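Local atomic coordinates of cell division protein FtsZ 1 (PDB entry 2VAP), a protein that probably assembles in a GTP-dependent manner into the contractile Z ring at the division site, binding GTP and acting as a GTPase. Residues A[286-291]-A[320-325]; A[59-64]-A[221-226]; A[261-266]-A[300-305]. All blocks are in the same frame, centred on the assembly; numbering follows the deposited sequence.

In the fold
Following the chain from the N terminus, contact 2 comes first: the loop 59-64 that follows helix 46-59 meets helix 204-227, closing a loop of 156 residues that carries most of the parallel sheet of the GTPase domain. Contact 2 closes before the other two open. Contacts 1 and 3 then cross, their segments alternating as 261-266, 286-291, 300-305 and 320-325, so that the two helices and the two parallel strands of the C-terminal domain interlock. H288 of contact 1 reaches G221 of contact 2, joining the sheet to the long helix, while on the other face of the sheet V303 of contact 3 packs on I287 and V289.

Contact 1: A[286-291]-A[320-325]; sequences LIHVMG and GATIDE
H288 and T322 meet side chain to side chain across two parallel strands, and the bond between H288 NE2 and T322 OG1, 2.8 Å long, could have either atom as donor. The hydroxyl lies at the edge of the imidazole, where T322 CB is also in the ring plane. H288 reaches it with CG anti to the backbone N (chi1 -166°). At the ring's other nitrogen, ND1 is bonded to the carbonyl of G221 on helix 204-227; since a carbonyl can only accept, ND1 probably carries a proton. M290 SD rests over the centre of one ring face, 4.2 Å above it.

The backbones pair in the usual parallel manner, the odd-numbered residues of strand 284-291 turning their N-H and C=O groups to strand 316-323. I287 O takes the amide of G320, whose own O receives V289 N at 3.0 Å. V289 O then accepts T322 N (2.9 Å), and T322 O accepts G291 N. Beyond the last paired residue of the strand, D324 N still gives G291 O a 2.8 Å bond. The even-numbered H288 and M290 turn their backbone groups to L334 and R332 on the other side, so that strand 284-291 is bonded along both edges. V289 and A321 point to the opposite face from the histidine, towards helix 297-310, within a beta-alpha-beta unit of the C-terminal domain.

With both nitrogens of the buried imidazole hydrogen-bonded, its rotation is fixed, and a single ring ties T322 of strand 316-323 to helix 204-227.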
loop_
_atom_site.group_PDB
_atom_site.type_symbol
_atom_site.label_atom_id
_atom_site.label_comp_id
_atom_site.label_asym_id
_atom_site.label_seq_id
_atom_site.Cartn_x
_atom_site.Cartn_y
_atom_site.Cartn_z
ATOM N N LEU A 286 -10.448 5.301 2.843
ATOM C CA LEU A 286 -9.545 5.650 3.934
ATOM C C LEU A 286 -8.897 6.989 3.605
ATOM O O LEU A 286 -8.437 7.203 2.481
ATOM C CB LEU A 286 -8.474 4.573 4.146
ATOM C CG LEU A 286 -8.926 3.164 4.550
ATOM C CD1 LEU A 286 -9.118 2.278 3.326
ATOM C CD2 LEU A 286 -7.917 2.535 5.495
ATOM N N ILE A 287 -8.883 7.890 4.583
ATOM C CA ILE A 287 -8.302 9.221 4.403
ATOM C C ILE A 287 -7.225 9.466 5.450
ATOM O O ILE A 287 -7.490 9.397 6.652
ATOM C CB ILE A 287 -9.370 10.347 4.507
ATOM C CG1 ILE A 287 -10.551 10.077 3.569
ATOM C CG2 ILE A 287 -8.743 11.717 4.214
ATOM C CD1 ILE A 287 -11.731 11.011 3.779
ATOM N N HIS A 288 -6.010 9.741 4.988
ATOM C CA HIS A 288 -4.926 10.138 5.877
ATOM C C HIS A 288 -4.521 11.575 5.571
ATOM O O HIS A 288 -3.954 11.859 4.511
ATOM C CB HIS A 288 -3.722 9.200 5.738
ATOM C CG HIS A 288 -2.711 9.343 6.837
ATOM N ND1 HIS A 288 -1.782 8.366 7.124
ATOM C CD2 HIS A 288 -2.491 10.341 7.726
ATOM C CE1 HIS A 288 -1.026 8.760 8.133
ATOM N NE2 HIS A 288 -1.437 9.955 8.518
ATOM N N VAL A 289 -4.828 12.473 6.502
ATOM C CA VAL A 289 -4.447 13.878 6.387
ATOM C C VAL A 289 -3.120 14.087 7.110
ATOM O O VAL A 289 -2.982 13.746 8.286
ATOM C CB VAL A 289 -5.530 14.821 6.973
ATOM C CG1 VAL A 289 -5.176 16.283 6.710
ATOM C CG2 VAL A 289 -6.903 14.497 6.391
ATOM N N MET A 290 -2.145 14.635 6.393
ATOM C CA MET A 290 -0.816 14.875 6.945
ATOM C C MET A 290 -0.454 16.346 6.817
ATOM O O MET A 290 -0.760 16.980 5.809
ATOM C CB MET A 290 0.224 14.012 6.229
ATOM C CG MET A 290 0.073 12.517 6.479
ATOM S SD MET A 290 0.812 11.504 5.184
ATOM C CE MET A 290 -0.404 11.669 3.877
ATOM N N GLY A 291 0.193 16.887 7.843
ATOM C CA GLY A 291 0.574 18.295 7.833
ATOM C C GLY A 291 1.686 18.632 8.804
ATOM O O GLY A 291 2.208 17.747 9.486
ATOM N N GLY A 320 -7.957 9.705 9.497
ATOM C CA GLY A 320 -7.010 10.065 10.545
ATOM C C GLY A 320 -6.208 11.292 10.154
ATOM O O GLY A 320 -6.220 11.708 8.992
ATOM N N ALA A 321 -5.518 11.874 11.129
ATOM C CA ALA A 321 -4.682 13.048 10.894
ATOM C C ALA A 321 -3.414 12.972 11.733
ATOM O O ALA A 321 -3.476 12.751 12.943
ATOM C CB ALA A 321 -5.453 14.327 11.196
ATOM N N THR A 322 -2.266 13.139 11.078
ATOM C CA THR A 322 -0.965 13.073 11.750
ATOM C C THR A 322 -0.061 14.232 11.343
ATOM O O THR A 322 -0.248 14.839 10.285
ATOM C CB THR A 322 -0.215 11.749 11.450
ATOM O OG1 THR A 322 0.079 11.665 10.048
ATOM C CG2 THR A 322 -1.033 10.535 11.883
ATOM N N ILE A 323 0.919 14.525 12.192
ATOM C CA ILE A 323 1.934 15.528 11.891
ATOM C C ILE A 323 3.153 14.866 11.250
ATOM O O ILE A 323 3.707 13.904 11.788
ATOM C CB ILE A 323 2.358 16.314 13.160
ATOM C CG1 ILE A 323 1.164 17.078 13.738
ATOM C CG2 ILE A 323 3.504 17.283 12.845
ATOM C CD1 ILE A 323 1.287 17.401 15.213
ATOM N N ASP A 324 3.548 15.380 10.089
ATOM C CA ASP A 324 4.791 14.981 9.441
ATOM C C ASP A 324 5.794 16.117 9.610
ATOM O O ASP A 324 5.595 17.218 9.088
ATOM C CB ASP A 324 4.551 14.672 7.957
ATOM C CG ASP A 324 5.754 14.022 7.277
ATOM O OD1 ASP A 324 6.856 13.982 7.867
ATOM O OD2 ASP A 324 5.592 13.547 6.133
ATOM N N GLU A 325 6.865 15.838 10.352
ATOM C CA GLU A 325 7.886 16.837 10.689
ATOM C C GLU A 325 8.657 17.364 9.475
ATOM O O GLU A 325 9.196 18.472 9.511
ATOM C CB GLU A 325 8.855 16.293 11.751
ATOM C CG GLU A 325 9.584 15.003 11.367
ATOM C CD GLU A 325 10.533 14.508 12.447
ATOM O OE1 GLU A 325 11.559 13.889 12.095
ATOM O OE2 GLU A 325 10.259 14.735 13.646
#

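Contact 2: A[59-64]-A[221-226]; sequences EGIEGA and GLVELI
E62 N donates to E224 OE2 over 3.1 Å, the one hydrogen bond that spans this contact, and it is moderately straight (156° at the hydrogen). The carboxylate oxygen receives it through its anti lone pair, on the side away from OE1. E224 comes to the loop as an extended arm from the helix, CG anti to its carbonyl carbon (chi1 -67°), and its OE2 also lies 3.5 Å from E62 CG. The two glutamate side chains cross at about a right angle, their carboxylate planes 78° apart. Their OE2 atoms are only 4.3 Å from each other, a proximity of like charges that the E62 N-H donated to E224 OE2 probably tempers; K228 touches the E62 side chain.

Beside this polar pair, V223 supplies the apolar half. Its CB sits 3.9 Å from I61 CD1, the isoleucine crossing it at about a right angle, while V223 CG1 touches both the E62 carbonyl oxygen and A64 CB, the latter 3.8 Å away. V223 also packs on V42 and F126 of the GTPase-domain sheet. E62 O itself accepts a hydrogen bond from T227 OG1, so both backbone polar groups of E62 are met by side chains of helix 204-227.

Just after helix 46-59, G60 leaves helical geometry with positive phi, and the chain turns back towards strand 64-70. The partner is the long helix that in FtsZ and tubulin runs between the GTPase and C-terminal domains; earlier along it lies D212, a GTP-binding residue. The loop backbone at E62 is thus held to this helix at two points, through its N-H by E224 and through its C=O by T227.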
loop_
_atom_site.group_PDB
_atom_site.type_symbol
_atom_site.label_atom_id
_atom_site.label_comp_id
_atom_site.label_asym_id
_atom_site.label_seq_id
_atom_site.Cartn_x
_atom_site.Cartn_y
_atom_site.Cartn_z
ATOM N N GLU A 59 13.799 5.393 6.268
ATOM C CA GLU A 59 12.986 6.524 6.724
ATOM C C GLU A 59 12.368 6.262 8.095
ATOM O O GLU A 59 12.067 7.199 8.839
ATOM C CB GLU A 59 11.892 6.853 5.704
ATOM C CG GLU A 59 12.403 7.496 4.418
ATOM C CD GLU A 59 11.311 7.702 3.379
ATOM O OE1 GLU A 59 11.608 7.562 2.173
ATOM O OE2 GLU A 59 10.158 8.002 3.759
ATOM N N GLY A 60 12.180 4.984 8.418
ATOM C CA GLY A 60 11.668 4.576 9.720
ATOM C C GLY A 60 10.157 4.500 9.769
ATOM O O GLY A 60 9.507 5.340 10.397
ATOM N N ILE A 61 9.599 3.492 9.100
ATOM C CA ILE A 61 8.159 3.222 9.154
ATOM C C ILE A 61 7.771 2.784 10.569
ATOM O O ILE A 61 8.398 1.897 11.152
ATOM C CB ILE A 61 7.709 2.185 8.075
ATOM C CG1 ILE A 61 6.187 1.983 8.110
ATOM C CG2 ILE A 61 8.472 0.856 8.215
ATOM C CD1 ILE A 61 5.606 1.336 6.860
ATOM N N GLU A 62 6.744 3.426 11.118
ATOM C CA GLU A 62 6.379 3.223 12.517
ATOM C C GLU A 62 5.457 2.025 12.729
ATOM O O GLU A 62 4.515 1.811 11.964
ATOM C CB GLU A 62 5.757 4.494 13.103
ATOM C CG GLU A 62 6.703 5.694 13.116
ATOM C CD GLU A 62 6.205 6.838 13.980
ATOM O OE1 GLU A 62 5.782 6.582 15.127
ATOM O OE2 GLU A 62 6.250 7.996 13.516
ATOM N N GLY A 63 5.760 1.244 13.765
ATOM C CA GLY A 63 4.908 0.140 14.216
ATOM C C GLY A 63 4.694 -1.005 13.242
ATOM O O GLY A 63 3.679 -1.699 13.314
ATOM N N ALA A 64 5.649 -1.207 12.336
ATOM C CA ALA A 64 5.546 -2.276 11.345
ATOM C C ALA A 64 6.868 -3.006 11.135
ATOM O O ALA A 64 7.928 -2.382 11.039
ATOM C CB ALA A 64 5.024 -1.731 10.021
ATOM N N GLY A 221 1.693 5.596 4.334
ATOM C CA GLY A 221 0.469 6.330 4.656
ATOM C C GLY A 221 -0.642 5.461 5.221
ATOM O O GLY A 221 -1.341 5.869 6.150
ATOM N N LEU A 222 -0.808 4.264 4.663
ATOM C CA LEU A 222 -1.820 3.327 5.151
ATOM C C LEU A 222 -1.440 2.714 6.498
ATOM O O LEU A 222 -2.281 2.614 7.394
ATOM C CB LEU A 222 -2.103 2.227 4.121
ATOM C CG LEU A 222 -3.087 2.567 2.998
ATOM C CD1 LEU A 222 -2.963 1.566 1.861
ATOM C CD2 LEU A 222 -4.522 2.622 3.514
ATOM N N VAL A 223 -0.178 2.310 6.633
ATOM C CA VAL A 223 0.332 1.733 7.879
ATOM C C VAL A 223 0.245 2.742 9.026
ATOM O O VAL A 223 -0.306 2.440 10.087
ATOM C CB VAL A 223 1.798 1.231 7.729
ATOM C CG1 VAL A 223 2.399 0.871 9.089
ATOM C CG2 VAL A 223 1.865 0.034 6.796
ATOM N N GLU A 224 0.775 3.940 8.794
ATOM C CA GLU A 224 0.890 4.951 9.848
ATOM C C GLU A 224 -0.438 5.626 10.205
ATOM O O GLU A 224 -0.557 6.259 11.259
ATOM C CB GLU A 224 1.991 5.965 9.515
ATOM C CG GLU A 224 3.389 5.336 9.526
ATOM C CD GLU A 224 4.525 6.337 9.396
ATOM O OE1 GLU A 224 4.295 7.474 8.931
ATOM O OE2 GLU A 224 5.665 5.972 9.755
ATOM N N LEU A 225 -1.436 5.466 9.338
ATOM C CA LEU A 225 -2.812 5.831 9.672
ATOM C C LEU A 225 -3.244 5.092 10.944
ATOM O O LEU A 225 -3.969 5.640 11.776
ATOM C CB LEU A 225 -3.750 5.500 8.505
ATOM C CG LEU A 225 -5.239 5.839 8.614
ATOM C CD1 LEU A 225 -5.470 7.344 8.610
ATOM C CD2 LEU A 225 -6.006 5.184 7.480
ATOM N N ILE A 226 -2.769 3.854 11.086
ATOM C CA ILE A 226 -3.050 3.017 12.250
ATOM C C ILE A 226 -2.008 3.198 13.362
ATOM O O ILE A 226 -2.365 3.351 14.532
ATOM C CB ILE A 226 -3.122 1.512 11.859
ATOM C CG1 ILE A 226 -4.082 1.303 10.681
ATOM C CG2 ILE A 226 -3.527 0.651 13.060
ATOM C CD1 ILE A 226 -3.900 -0.013 9.944
#

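Contact 3: A[261-266]-A[300-305]; sequences RAKEAV and AREVVA
V266 and V303 slide past each other in opposite directions, bringing V266 CG2 3.7 Å from V303 CG1 and about as close to the V303 carbonyl oxygen. With CG1 lodged between N and the carbonyl carbon (chi1 66°), V266 CG2 falls anti to the backbone N. The other branch of V303, CG2, turns to the A262 carbonyl oxygen at 3.8 Å. On the solvent side, E302 stretches across from the neighbouring helix, its carboxylate oxygen OE1 3.7 Å from A262 CB.

The two helices cross at -31°, with segment axes 8.9 Å apart, and lie together on one face of the mixed sheet of the FtsZ C-terminal domain. Helix 297-310 is the crossover of a beta-alpha-beta unit, and V303 packs against I287, V289 and V333 of the sheet, while A265 of helix 261-270 rests on V331 and V333.

Towards the outside, a water links the helices: it accepts from K263 N at 3.1 Å and donates to E302 OE1 at 3.0 Å. K263 N lies in the first turn of its helix, so the water gives this early amide an acceptor. The lysine's own chain is poorly ordered and, as modelled, bends away from E302 without forming a salt bridge.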
loop_
_atom_site.group_PDB
_atom_site.type_symbol
_atom_site.label_atom_id
_atom_site.label_comp_id
_atom_site.label_asym_id
_atom_site.label_seq_id
_atom_site.Cartn_x
_atom_site.Cartn_y
_atom_site.Cartn_z
ATOM N N ARG A 261 -4.616 25.535 2.016
ATOM C CA ARG A 261 -3.837 24.312 1.784
ATOM C C ARG A 261 -4.652 23.019 1.857
ATOM O O ARG A 261 -4.468 22.127 1.027
ATOM C CB ARG A 261 -2.617 24.251 2.716
ATOM C CG ARG A 261 -2.935 24.369 4.201
ATOM C CD ARG A 261 -1.674 24.445 5.046
ATOM N NE ARG A 261 -1.970 24.184 6.453
ATOM C CZ ARG A 261 -1.061 24.099 7.421
ATOM N NH1 ARG A 261 -1.450 23.854 8.665
ATOM N NH2 ARG A 261 0.230 24.255 7.156
ATOM N N ALA A 262 -5.545 22.926 2.842
ATOM C CA ALA A 262 -6.370 21.731 3.037
ATOM C C ALA A 262 -7.370 21.531 1.900
ATOM O O ALA A 262 -7.563 20.408 1.427
ATOM C CB ALA A 262 -7.087 21.786 4.380
ATOM N N LYS A 263 -7.992 22.626 1.466
ATOM C CA LYS A 263 -8.966 22.602 0.376
ATOM C C LYS A 263 -8.313 22.208 -0.950
ATOM O O LYS A 263 -8.873 21.422 -1.715
ATOM C CB LYS A 263 -9.659 23.963 0.248
ATOM C CG LYS A 263 -10.919 23.954 -0.613
ATOM C CD LYS A 263 -11.526 25.348 -0.758
ATOM C CE LYS A 263 -10.832 26.170 -1.841
ATOM N NZ LYS A 263 -11.101 25.653 -3.214
ATOM N N GLU A 264 -7.129 22.758 -1.211
ATOM C CA GLU A 264 -6.397 22.470 -2.444
ATOM C C GLU A 264 -5.808 21.059 -2.455
ATOM O O GLU A 264 -5.752 20.417 -3.505
ATOM C CB GLU A 264 -5.304 23.513 -2.690
ATOM C CG GLU A 264 -5.832 24.878 -3.120
ATOM C CD GLU A 264 -4.743 25.804 -3.637
ATOM O OE1 GLU A 264 -3.859 25.340 -4.390
ATOM O OE2 GLU A 264 -4.777 27.005 -3.295
ATOM N N ALA A 265 -5.376 20.584 -1.287
ATOM C CA ALA A 265 -4.815 19.236 -1.157
ATOM C C ALA A 265 -5.848 18.145 -1.438
ATOM O O ALA A 265 -5.559 17.186 -2.157
ATOM C CB ALA A 265 -4.185 19.040 0.219
ATOM N N VAL A 266 -7.048 18.293 -0.874
ATOM C CA VAL A 266 -8.121 17.318 -1.089
ATOM C C VAL A 266 -8.658 17.361 -2.528
ATOM O O VAL A 266 -9.003 16.323 -3.095
ATOM C CB VAL A 266 -9.266 17.439 -0.030
ATOM C CG1 VAL A 266 -10.016 18.765 -0.149
ATOM C CG2 VAL A 266 -10.228 16.264 -0.135
ATOM N N ALA A 300 -8.489 19.035 8.844
ATOM C CA ALA A 300 -8.751 17.613 8.624
ATOM C C ALA A 300 -10.230 17.352 8.338
ATOM O O ALA A 300 -10.563 16.602 7.421
ATOM C CB ALA A 300 -8.279 16.792 9.817
ATOM N N ARG A 301 -11.106 17.987 9.119
ATOM C CA ARG A 301 -12.554 17.877 8.931
ATOM C C ARG A 301 -13.003 18.377 7.559
ATOM O O ARG A 301 -13.902 17.795 6.949
ATOM C CB ARG A 301 -13.301 18.631 10.036
ATOM C CG ARG A 301 -13.357 17.892 11.367
ATOM C CD ARG A 301 -13.973 18.755 12.463
ATOM N NE ARG A 301 -15.392 19.023 12.231
ATOM C CZ ARG A 301 -16.162 19.767 13.022
ATOM N NH1 ARG A 301 -15.663 20.331 14.115
ATOM N NH2 ARG A 301 -17.440 19.947 12.718
ATOM N N GLU A 302 -12.371 19.451 7.083
ATOM C CA GLU A 302 -12.653 20.010 5.758
ATOM C C GLU A 302 -12.346 18.998 4.652
ATOM O O GLU A 302 -13.118 18.856 3.701
ATOM C CB GLU A 302 -11.860 21.305 5.541
ATOM C CG GLU A 302 -12.239 22.077 4.277
ATOM C CD GLU A 302 -11.494 23.397 4.130
ATOM O OE1 GLU A 302 -10.353 23.511 4.630
ATOM O OE2 GLU A 302 -12.052 24.322 3.505
ATOM N N VAL A 303 -11.222 18.296 4.794
ATOM C CA VAL A 303 -10.812 17.252 3.851
ATOM C C VAL A 303 -11.846 16.122 3.799
ATOM O O VAL A 303 -12.297 15.736 2.717
ATOM C CB VAL A 303 -9.402 16.689 4.200
ATOM C CG1 VAL A 303 -9.057 15.476 3.338
ATOM C CG2 VAL A 303 -8.336 17.770 4.047
ATOM N N VAL A 304 -12.227 15.616 4.972
ATOM C CA VAL A 304 -13.182 14.508 5.080
ATOM C C VAL A 304 -14.560 14.882 4.526
ATOM O O VAL A 304 -15.182 14.091 3.814
ATOM C CB VAL A 304 -13.309 13.995 6.540
ATOM C CG1 VAL A 304 -14.230 12.781 6.613
ATOM C CG2 VAL A 304 -11.941 13.643 7.102
ATOM N N ALA A 305 -15.021 16.091 4.847
ATOM C CA ALA A 305 -16.312 16.591 4.366
ATOM C C ALA A 305 -16.356 16.688 2.840
ATOM O O ALA A 305 -17.375 16.364 2.223
ATOM C CB ALA A 305 -16.630 17.940 4.996
HETATM O O HOH W 1 -8.132 25.044 3.329
#